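Long-range contacts in pectate lyase (PDB 5GT5), which cleaves polygalacturonate and pectins of varied methyl esterification by endo-acting elimination, probably with calcium as cofactor, as a secreted polysaccharide lyase of family 1: residues A[55-60]-A[109-114]; A[30-35]-A[51-56]; A[131-136]-A[168-173]. The protein carries 1 engineered substitution. All coordinates share one frame; numbering follows the deposited sequence.

Contact 1 of 3, residues A[55-60]-A[109-114]; sequences MNDLNL and GSKIKH
Strands 58-59 and 111-113 run side by side in parallel, L58 paired with I112 and N59 with K113, as neighbouring rungs near one end of the right-handed parallel beta-helix of this lyase. Three backbone bonds alternate across the pair: L58 N to K111 O, L58 O from K113 N, and L60 N to K113 O (2.9 Å). Just before the strand, D57 extends the pattern with its side chain. Its OD1 takes the amide of K111 (2.9 Å), met from above the carboxylate plane, and a water joins the same oxygen to G109 O. An aspartate suits this place because its short acidic side chain can reach back to accept the K111 amide where the strand pairing of D57 has not yet begun. Next come N59 and K113, alongside each other and pointing the same way. The lysine chain bends at CG-CD (chi3 -89°), which folds NZ back to a weak bond with N59 OD1 (2.8 Å); a water held by D57 OD2 reaches the same NZ through a weak bond. On the face of L58 and I112, L58 CD1 meets I112 CD1 at 4.1 Å; just past the strand, L60 CD1 reaches I112 CG2 at 3.8 Å. Helix 36-43 packs against L60. Parallel in-register pairing of successive coils, with aliphatic side chains aligned (L58 over I112), is characteristic of the parallel beta-helix of pectate lyases.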
loop_
_atom_site.group_PDB
_atom_site.type_symbol
_atom_site.label_atom_id
_atom_site.label_comp_id
_atom_site.label_asym_id
_atom_site.label_seq_id
_atom_site.Cartn_x
_atom_site.Cartn_y
_atom_site.Cartn_z
ATOM N N MET A 55 -10.728 1.325 -26.897
ATOM C CA MET A 55 -11.032 0.531 -28.086
ATOM C C MET A 55 -10.355 1.050 -29.349
ATOM O O MET A 55 -10.239 0.317 -30.342
ATOM C CB MET A 55 -12.562 0.508 -28.312
ATOM C CG MET A 55 -13.371 -0.026 -27.108
ATOM S SD MET A 55 -12.858 -1.659 -26.613
ATOM C CE MET A 55 -13.469 -2.614 -28.027
ATOM N N ASN A 56 -9.951 2.310 -29.321
ATOM C CA ASN A 56 -9.364 2.960 -30.494
ATOM C C ASN A 56 -8.550 4.155 -30.026
ATOM O O ASN A 56 -8.602 4.506 -28.843
ATOM C CB ASN A 56 -10.465 3.385 -31.485
ATOM C CG ASN A 56 -11.665 4.050 -30.798
ATOM O OD1 ASN A 56 -12.724 3.440 -30.699
ATOM N ND2 ASN A 56 -11.509 5.290 -30.325
ATOM N N ASP A 57 -7.798 4.784 -30.923
ATOM C CA ASP A 57 -7.100 6.009 -30.561
ATOM C C ASP A 57 -8.079 7.039 -30.009
ATOM O O ASP A 57 -9.224 7.142 -30.485
ATOM C CB ASP A 57 -6.376 6.646 -31.761
ATOM C CG ASP A 57 -5.273 5.778 -32.349
ATOM O OD1 ASP A 57 -4.884 4.765 -31.738
ATOM O OD2 ASP A 57 -4.794 6.119 -33.470
ATOM N N LEU A 58 -7.622 7.799 -29.021
ATOM C CA LEU A 58 -8.433 8.856 -28.424
ATOM C C LEU A 58 -7.780 10.214 -28.557
ATOM O O LEU A 58 -6.590 10.407 -28.203
ATOM C CB LEU A 58 -8.718 8.574 -26.944
ATOM C CG LEU A 58 -9.524 7.310 -26.609
ATOM C CD1 LEU A 58 -9.637 7.176 -25.109
ATOM C CD2 LEU A 58 -10.913 7.394 -27.251
ATOM N N ASN A 59 -8.539 11.170 -29.084
ATOM C CA ASN A 59 -8.088 12.551 -29.236
ATOM C C ASN A 59 -8.763 13.361 -28.164
ATOM O O ASN A 59 -9.962 13.674 -28.252
ATOM C CB ASN A 59 -8.481 13.030 -30.633
ATOM C CG ASN A 59 -7.750 12.268 -31.686
ATOM O OD1 ASN A 59 -6.532 12.246 -31.675
ATOM N ND2 ASN A 59 -8.478 11.570 -32.551
ATOM N N LEU A 60 -8.007 13.662 -27.112
ATOM C CA LEU A 60 -8.602 14.066 -25.845
ATOM C C LEU A 60 -8.373 15.537 -25.467
ATOM O O LEU A 60 -8.516 15.930 -24.311
ATOM C CB LEU A 60 -8.110 13.123 -24.724
ATOM C CG LEU A 60 -8.420 11.645 -24.927
ATOM C CD1 LEU A 60 -7.805 10.821 -23.802
ATOM C CD2 LEU A 60 -9.945 11.423 -25.000
ATOM N N GLY A 109 -2.738 -1.435 -28.775
ATOM C CA GLY A 109 -1.812 -0.316 -28.708
ATOM C C GLY A 109 -2.417 0.997 -29.148
ATOM O O GLY A 109 -1.758 1.760 -29.858
ATOM N N SER A 110 -3.650 1.276 -28.740
ATOM C CA SER A 110 -4.298 2.549 -29.030
ATOM C C SER A 110 -3.530 3.721 -28.427
ATOM O O SER A 110 -2.848 3.588 -27.401
ATOM C CB SER A 110 -5.721 2.563 -28.465
ATOM O OG SER A 110 -6.559 1.631 -29.173
ATOM N N LYS A 111 -3.667 4.874 -29.065
ATOM C CA LYS A 111 -2.981 6.111 -28.678
ATOM C C LYS A 111 -3.863 7.020 -27.840
ATOM O O LYS A 111 -5.078 7.144 -28.089
ATOM C CB LYS A 111 -2.514 6.885 -29.916
ATOM C CG LYS A 111 -1.483 6.149 -30.747
ATOM C CD LYS A 111 -1.139 6.945 -31.995
ATOM C CE LYS A 111 -0.236 6.136 -32.902
ATOM N NZ LYS A 111 0.312 6.978 -33.996
ATOM N N ILE A 112 -3.256 7.653 -26.847
ATOM C CA ILE A 112 -3.875 8.680 -26.014
ATOM C C ILE A 112 -3.199 9.993 -26.378
ATOM O O ILE A 112 -1.997 10.152 -26.116
ATOM C CB ILE A 112 -3.621 8.404 -24.517
ATOM C CG1 ILE A 112 -4.170 7.018 -24.116
ATOM C CG2 ILE A 112 -4.220 9.498 -23.625
ATOM C CD1 ILE A 112 -5.646 6.890 -24.292
ATOM N N LYS A 113 -3.935 10.921 -26.989
ATOM C CA LYS A 113 -3.364 12.166 -27.531
ATOM C C LYS A 113 -3.979 13.401 -26.907
ATOM O O LYS A 113 -5.182 13.431 -26.627
ATOM C CB LYS A 113 -3.555 12.220 -29.048
ATOM C CG LYS A 113 -2.785 11.159 -29.809
ATOM C CD LYS A 113 -2.819 11.451 -31.333
ATOM C CE LYS A 113 -4.008 10.800 -31.977
ATOM N NZ LYS A 113 -4.417 11.469 -33.277
ATOM N N HIS A 114 -3.137 14.411 -26.676
ATOM C CA HIS A 114 -3.575 15.757 -26.281
ATOM C C HIS A 114 -4.066 15.811 -24.869
ATOM O O HIS A 114 -4.844 16.698 -24.512
ATOM C CB HIS A 114 -4.613 16.354 -27.257
ATOM C CG HIS A 114 -4.249 16.112 -28.685
ATOM N ND1 HIS A 114 -5.187 15.871 -29.671
ATOM C CD2 HIS A 114 -3.035 15.972 -29.262
ATOM C CE1 HIS A 114 -4.553 15.640 -30.814
ATOM N NE2 HIS A 114 -3.250 15.707 -30.594
HETATM O O HOH W 1 -4.461 8.732 -34.123
HETATM O O HOH W 2 -6.380 1.816 -32.050
HETATM O O HOH W 3 -2.599 3.048 -32.298
HETATM O O HOH W 4 -7.208 9.862 -34.548
#

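Contact 2 of 3, residues A[30-35]-A[51-56]; sequences YKKVYN and VVEIMN
With chi1 of Y30 at -170° and that of E53 at -172°, both side chains swing away from their own backbone nitrogens, and the phenol crosses to the carboxylate. Their strands, 30-33 and 51-54, are parallel neighbours at the start of the parallel beta-helix, joined through helix 36-43, which covers one face. Y30 OH donates to E53 OE1 (2.7 Å), which lies at the ring's edge in its plane; the hydroxyl approaches from above the carboxylate plane. E53 OE1 also forms a salt bridge with K438, so this buried oxygen has two partners, a hydroxyl and an ammonium group. V51 CG1 sits over a face of the same ring, 3.9 Å from its centroid, a CH-pi contact.

K31 N, E53 N, V33 N and M55 N each donate in turn to a carbonyl across the gap. Beta-branched valines suit the extended backbone, and on the face beneath the helix V33 CG2 meets V52 CG1 at 3.6 Å while V33 CG1 touches I54 CD1. L39 and D38 of the helix lie against V33. On the other face K32 runs out extended to a salt bridge with E24, its aliphatic part lying against M55 SD.

Beyond the strands, M55 bends at two bonds beyond CB and brings CG over a face of the Y34 ring, 3.7 Å from its centroid, with SD oblique to it in a Met-aromatic contact. A flexible, polarisable side chain fits this curved path. Finally, N56 ND2 donates to Y34 O over 3.0 Å, from above the carbonyl plane.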
loop_
_atom_site.group_PDB
_atom_site.type_symbol
_atom_site.label_atom_id
_atom_site.label_comp_id
_atom_site.label_asym_id
_atom_site.label_seq_id
_atom_site.Cartn_x
_atom_site.Cartn_y
_atom_site.Cartn_z
ATOM N N TYR A 30 -16.723 -3.342 -16.310
ATOM C CA TYR A 30 -15.807 -3.385 -17.456
ATOM C C TYR A 30 -16.368 -2.438 -18.493
ATOM O O TYR A 30 -17.463 -2.715 -19.051
ATOM C CB TYR A 30 -15.758 -4.810 -18.012
ATOM C CG TYR A 30 -14.699 -5.105 -19.056
ATOM C CD1 TYR A 30 -14.684 -4.445 -20.289
ATOM C CD2 TYR A 30 -13.766 -6.108 -18.833
ATOM C CE1 TYR A 30 -13.720 -4.747 -21.238
ATOM C CE2 TYR A 30 -12.784 -6.420 -19.799
ATOM C CZ TYR A 30 -12.794 -5.745 -21.000
ATOM O OH TYR A 30 -11.842 -6.046 -21.939
ATOM N N LYS A 31 -15.679 -1.326 -18.744
ATOM C CA LYS A 31 -16.159 -0.307 -19.659
ATOM C C LYS A 31 -15.323 -0.236 -20.917
ATOM O O LYS A 31 -14.103 -0.028 -20.849
ATOM C CB LYS A 31 -16.192 1.072 -19.004
ATOM C CG LYS A 31 -17.050 1.162 -17.756
ATOM C CD LYS A 31 -18.516 0.814 -18.038
ATOM C CE LYS A 31 -19.318 1.084 -16.788
ATOM N NZ LYS A 31 -20.742 0.685 -17.026
ATOM N N LYS A 32 -15.968 -0.388 -22.064
ATOM C CA LYS A 32 -15.330 -0.220 -23.363
ATOM C C LYS A 32 -15.453 1.225 -23.767
ATOM O O LYS A 32 -16.542 1.799 -23.825
ATOM C CB LYS A 32 -15.994 -1.151 -24.393
ATOM C CG LYS A 32 -15.652 -2.619 -24.131
ATOM C CD LYS A 32 -16.255 -3.561 -25.163
ATOM C CE LYS A 32 -15.897 -4.981 -24.836
ATOM N NZ LYS A 32 -16.472 -5.910 -25.875
ATOM N N VAL A 33 -14.304 1.830 -24.024
ATOM C CA VAL A 33 -14.240 3.264 -24.250
ATOM C C VAL A 33 -13.913 3.573 -25.711
ATOM O O VAL A 33 -12.835 3.202 -26.224
ATOM C CB VAL A 33 -13.194 3.884 -23.288
ATOM C CG1 VAL A 33 -12.803 5.283 -23.726
ATOM C CG2 VAL A 33 -13.734 3.882 -21.852
ATOM N N TYR A 34 -14.843 4.266 -26.373
ATOM C CA TYR A 34 -14.691 4.589 -27.794
ATOM C C TYR A 34 -14.427 6.053 -28.026
ATOM O O TYR A 34 -13.976 6.442 -29.106
ATOM C CB TYR A 34 -15.956 4.186 -28.560
ATOM C CG TYR A 34 -16.275 2.714 -28.461
ATOM C CD1 TYR A 34 -17.082 2.207 -27.430
ATOM C CD2 TYR A 34 -15.785 1.819 -29.401
ATOM C CE1 TYR A 34 -17.369 0.829 -27.346
ATOM C CE2 TYR A 34 -16.054 0.461 -29.308
ATOM C CZ TYR A 34 -16.844 -0.024 -28.289
ATOM O OH TYR A 34 -17.119 -1.370 -28.206
ATOM N N ASN A 35 -14.701 6.874 -27.020
ATOM C CA ASN A 35 -14.580 8.312 -27.147
ATOM C C ASN A 35 -14.367 8.938 -25.787
ATOM O O ASN A 35 -14.349 8.225 -24.774
ATOM C CB ASN A 35 -15.814 8.873 -27.870
ATOM C CG ASN A 35 -17.095 8.602 -27.126
ATOM O OD1 ASN A 35 -17.207 8.862 -25.934
ATOM N ND2 ASN A 35 -18.092 8.079 -27.845
ATOM N N VAL A 51 -12.222 -2.297 -14.917
ATOM C CA VAL A 51 -11.433 -2.407 -16.142
ATOM C C VAL A 51 -11.958 -1.410 -17.134
ATOM O O VAL A 51 -13.176 -1.346 -17.381
ATOM C CB VAL A 51 -11.485 -3.823 -16.736
ATOM C CG1 VAL A 51 -10.780 -3.869 -18.083
ATOM C CG2 VAL A 51 -10.901 -4.851 -15.760
ATOM N N VAL A 52 -11.039 -0.630 -17.702
ATOM C CA VAL A 52 -11.318 0.261 -18.817
ATOM C C VAL A 52 -10.561 -0.259 -20.050
ATOM O O VAL A 52 -9.310 -0.298 -20.040
ATOM C CB VAL A 52 -10.897 1.723 -18.492
ATOM C CG1 VAL A 52 -11.081 2.596 -19.746
ATOM C CG2 VAL A 52 -11.709 2.274 -17.301
ATOM N N GLU A 53 -11.293 -0.703 -21.089
ATOM C CA GLU A 53 -10.690 -1.093 -22.352
ATOM C C GLU A 53 -10.843 0.049 -23.341
ATOM O O GLU A 53 -11.951 0.370 -23.777
ATOM C CB GLU A 53 -11.303 -2.366 -22.936
ATOM C CG GLU A 53 -10.485 -2.828 -24.175
ATOM C CD GLU A 53 -11.040 -4.038 -24.874
ATOM O OE1 GLU A 53 -11.931 -4.714 -24.331
ATOM O OE2 GLU A 53 -10.553 -4.317 -25.989
ATOM N N ILE A 54 -9.721 0.676 -23.682
ATOM C CA ILE A 54 -9.678 1.702 -24.718
ATOM C C ILE A 54 -9.755 0.976 -26.064
ATOM O O ILE A 54 -8.959 0.085 -26.331
ATOM C CB ILE A 54 -8.348 2.475 -24.633
ATOM C CG1 ILE A 54 -8.151 3.017 -23.211
ATOM C CG2 ILE A 54 -8.250 3.574 -25.705
ATOM C CD1 ILE A 54 -9.202 3.992 -22.821
ATOM N N MET A 55 -10.728 1.325 -26.897
ATOM C CA MET A 55 -11.032 0.531 -28.086
ATOM C C MET A 55 -10.355 1.050 -29.349
ATOM O O MET A 55 -10.239 0.317 -30.342
ATOM C CB MET A 55 -12.562 0.508 -28.312
ATOM C CG MET A 55 -13.371 -0.026 -27.108
ATOM S SD MET A 55 -12.858 -1.659 -26.613
ATOM C CE MET A 55 -13.469 -2.614 -28.027
ATOM N N ASN A 56 -9.951 2.310 -29.321
ATOM C CA ASN A 56 -9.364 2.960 -30.494
ATOM C C ASN A 56 -8.550 4.155 -30.026
ATOM O O ASN A 56 -8.602 4.506 -28.843
ATOM C CB ASN A 56 -10.465 3.385 -31.485
ATOM C CG ASN A 56 -11.665 4.050 -30.798
ATOM O OD1 ASN A 56 -12.724 3.440 -30.699
ATOM N ND2 ASN A 56 -11.509 5.290 -30.325
#

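Contact 3 of 3, residues A[131-136]-A[168-173]; sequences EFDELW and VFNKAY. Engineered in segment 168-173: V168 (natural residue Gly).
N170 lies against E131, F132 and D133, and its amide joins the side chain of one to the backbone of the next. With CG anti to its own carbonyl carbon (chi1 -67°), it presents ND2 to E131 OE2 (3.0 Å), on that oxygen's anti lone pair, and to F132 O (2.9 Å), both partners near the amide plane. Asparagine suits the place because its amide carries two N-H groups for two acceptors. F132 O also receives N170 N. The D133 carboxylate stacks on the same amide, its OD1 3.2 Å from N170 CB. On the other face F132 and F169 point the same way; their planes are 4° apart but slid, centroids 4.8 Å apart, and F193 continues the row. V168, engineered in place of glycine, lies alongside E131. K171 bends at chi2 and chi3 and passes over one face of W136: CE is 3.5 Å from the five-membered ring centroid, and NZ makes a cation-pi contact at 3.8 Å. The long chain thus covers the indole while NZ reaches the carbonyls of S240 and S242. N170 holds the turn after the strand to its neighbour, and aligned, offset aromatics on successive coils are a feature of the pectate lyase parallel beta-helix.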
loop_
_atom_site.group_PDB
_atom_site.type_symbol
_atom_site.label_atom_id
_atom_site.label_comp_id
_atom_site.label_asym_id
_atom_site.label_seq_id
_atom_site.Cartn_x
_atom_site.Cartn_y
_atom_site.Cartn_z
ATOM N N GLU A 131 -0.186 3.785 -26.144
ATOM C CA GLU A 131 0.810 4.729 -26.637
ATOM C C GLU A 131 0.328 6.146 -26.343
ATOM O O GLU A 131 -0.854 6.460 -26.494
ATOM C CB GLU A 131 1.079 4.534 -28.133
ATOM C CG GLU A 131 2.062 5.594 -28.684
ATOM C CD GLU A 131 2.639 5.234 -30.030
ATOM O OE1 GLU A 131 2.246 4.218 -30.639
ATOM O OE2 GLU A 131 3.498 6.004 -30.511
ATOM N N PHE A 132 1.250 6.982 -25.885
ATOM C CA PHE A 132 0.985 8.337 -25.472
ATOM C C PHE A 132 1.734 9.279 -26.403
ATOM O O PHE A 132 2.950 9.131 -26.611
ATOM C CB PHE A 132 1.451 8.528 -24.027
ATOM C CG PHE A 132 0.705 7.671 -23.054
ATOM C CD1 PHE A 132 1.078 6.355 -22.827
ATOM C CD2 PHE A 132 -0.383 8.185 -22.380
ATOM C CE1 PHE A 132 0.323 5.550 -21.918
ATOM C CE2 PHE A 132 -1.088 7.429 -21.464
ATOM C CZ PHE A 132 -0.760 6.103 -21.249
ATOM N N ASP A 133 1.009 10.234 -26.990
ATOM C CA ASP A 133 1.610 11.072 -28.029
ATOM C C ASP A 133 0.968 12.449 -28.071
ATOM O O ASP A 133 -0.137 12.660 -27.525
ATOM C CB ASP A 133 1.497 10.396 -29.419
ATOM C CG ASP A 133 2.536 10.881 -30.421
ATOM O OD1 ASP A 133 3.411 11.705 -30.088
ATOM O OD2 ASP A 133 2.444 10.416 -31.588
ATOM N N GLU A 134 1.670 13.376 -28.732
ATOM C CA GLU A 134 1.180 14.725 -29.036
ATOM C C GLU A 134 0.842 15.536 -27.790
ATOM O O GLU A 134 -0.286 15.997 -27.584
ATOM C CB GLU A 134 0.033 14.665 -30.071
ATOM C CG GLU A 134 0.485 13.966 -31.351
ATOM C CD GLU A 134 -0.524 14.014 -32.502
ATOM O OE1 GLU A 134 -1.583 14.673 -32.397
ATOM O OE2 GLU A 134 -0.225 13.335 -33.507
ATOM N N LEU A 135 1.860 15.653 -26.947
ATOM C CA LEU A 135 1.785 16.417 -25.704
ATOM C C LEU A 135 3.065 17.245 -25.531
ATOM O O LEU A 135 3.469 17.542 -24.394
ATOM C CB LEU A 135 1.550 15.496 -24.490
ATOM C CG LEU A 135 1.014 16.193 -23.227
ATOM C CD1 LEU A 135 -0.394 16.757 -23.440
ATOM C CD2 LEU A 135 0.992 15.235 -22.062
ATOM N N TRP A 136 3.678 17.644 -26.652
ATOM C CA TRP A 136 4.851 18.523 -26.634
ATOM C C TRP A 136 4.591 19.718 -27.533
ATOM O O TRP A 136 3.943 19.578 -28.571
ATOM C CB TRP A 136 6.114 17.783 -27.104
ATOM C CG TRP A 136 7.353 18.680 -27.225
ATOM C CD1 TRP A 136 8.287 18.941 -26.251
ATOM C CD2 TRP A 136 7.749 19.434 -28.379
ATOM N NE1 TRP A 136 9.249 19.805 -26.744
ATOM C CE2 TRP A 136 8.942 20.124 -28.041
ATOM C CE3 TRP A 136 7.205 19.588 -29.671
ATOM C CZ2 TRP A 136 9.593 20.958 -28.951
ATOM C CZ3 TRP A 136 7.857 20.404 -30.578
ATOM C CH2 TRP A 136 9.021 21.090 -30.214
ATOM N N VAL A 168 4.097 2.984 -24.679
ATOM C CA VAL A 168 5.026 3.777 -25.482
ATOM C C VAL A 168 4.765 5.254 -25.253
ATOM O O VAL A 168 3.603 5.678 -25.247
ATOM C CB VAL A 168 4.860 3.448 -26.950
ATOM C CG1 VAL A 168 5.728 4.367 -27.844
ATOM C CG2 VAL A 168 5.292 2.086 -27.116
ATOM N N PHE A 169 5.844 6.017 -25.051
ATOM C CA PHE A 169 5.755 7.450 -24.789
ATOM C C PHE A 169 6.618 8.178 -25.796
ATOM O O PHE A 169 7.756 7.779 -26.038
ATOM C CB PHE A 169 6.231 7.757 -23.368
ATOM C CG PHE A 169 5.444 7.056 -22.299
ATOM C CD1 PHE A 169 5.734 5.738 -21.948
ATOM C CD2 PHE A 169 4.392 7.706 -21.674
ATOM C CE1 PHE A 169 5.024 5.099 -20.951
ATOM C CE2 PHE A 169 3.658 7.068 -20.678
ATOM C CZ PHE A 169 3.970 5.766 -20.315
ATOM N N ASN A 170 6.056 9.243 -26.366
ATOM C CA ASN A 170 6.750 10.091 -27.331
ATOM C C ASN A 170 7.179 11.388 -26.644
ATOM O O ASN A 170 7.298 11.409 -25.424
ATOM C CB ASN A 170 5.826 10.341 -28.527
ATOM C CG ASN A 170 5.556 9.084 -29.328
ATOM O OD1 ASN A 170 6.322 8.754 -30.254
ATOM N ND2 ASN A 170 4.471 8.377 -29.000
ATOM N N LYS A 171 7.348 12.482 -27.370
ATOM C CA LYS A 171 7.806 13.720 -26.742
ATOM C C LYS A 171 6.745 14.284 -25.809
ATOM O O LYS A 171 5.539 14.239 -26.095
ATOM C CB LYS A 171 8.106 14.773 -27.819
ATOM C CG LYS A 171 9.360 14.524 -28.635
ATOM C CD LYS A 171 10.518 15.285 -28.088
ATOM C CE LYS A 171 10.391 16.814 -28.354
ATOM N NZ LYS A 171 11.512 17.390 -27.546
ATOM N N ALA A 172 7.194 14.837 -24.690
ATOM C CA ALA A 172 6.323 15.601 -23.814
ATOM C C ALA A 172 6.992 16.915 -23.465
ATOM O O ALA A 172 8.216 16.998 -23.351
ATOM C CB ALA A 172 6.009 14.816 -22.516
ATOM N N TYR A 173 6.165 17.930 -23.265
ATOM C CA TYR A 173 6.639 19.233 -22.843
ATOM C C TYR A 173 7.487 19.120 -21.585
ATOM O O TYR A 173 8.595 19.669 -21.529
ATOM C CB TYR A 173 5.441 20.171 -22.647
ATOM C CG TYR A 173 5.765 21.590 -22.249
ATOM C CD1 TYR A 173 6.078 21.890 -20.927
ATOM C CD2 TYR A 173 5.764 22.629 -23.182
ATOM C CE1 TYR A 173 6.375 23.184 -20.527
ATOM C CE2 TYR A 173 6.024 23.954 -22.774
ATOM C CZ TYR A 173 6.353 24.211 -21.454
ATOM O OH TYR A 173 6.607 25.490 -21.025
HETATM O O HOH W 5 5.475 13.351 -30.184
HETATM O O HOH W 6 5.346 9.972 -33.354
HETATM O O HOH W 7 4.408 15.134 -28.464
HETATM O O HOH W 8 12.353 20.009 -26.803
#

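How the contacts relate
The three contacts step through the same beta-helix. Contacts 1 and 2 share M55 and N56, their centres are 10 Å apart, and L58 CD1 packs 3.9 Å from V33 CG1. Contact 1 also borders contact 3, whose centre is 11 Å away, because strands 111-113 and 131-133 are neighbours: I112 N probably bonds to E131 O at 2.7 Å, and H114 NE2 to E134 OE1 at 2.7 Å. Contacts 2 and 3 do not touch; their nearest atoms are about 8 Å apart. Contact 3 is closest to the probable calcium site: the L135 side chain is about 6 Å from that of D152, and Y173 precedes D174 in the chain. Contact 2 is remote from it.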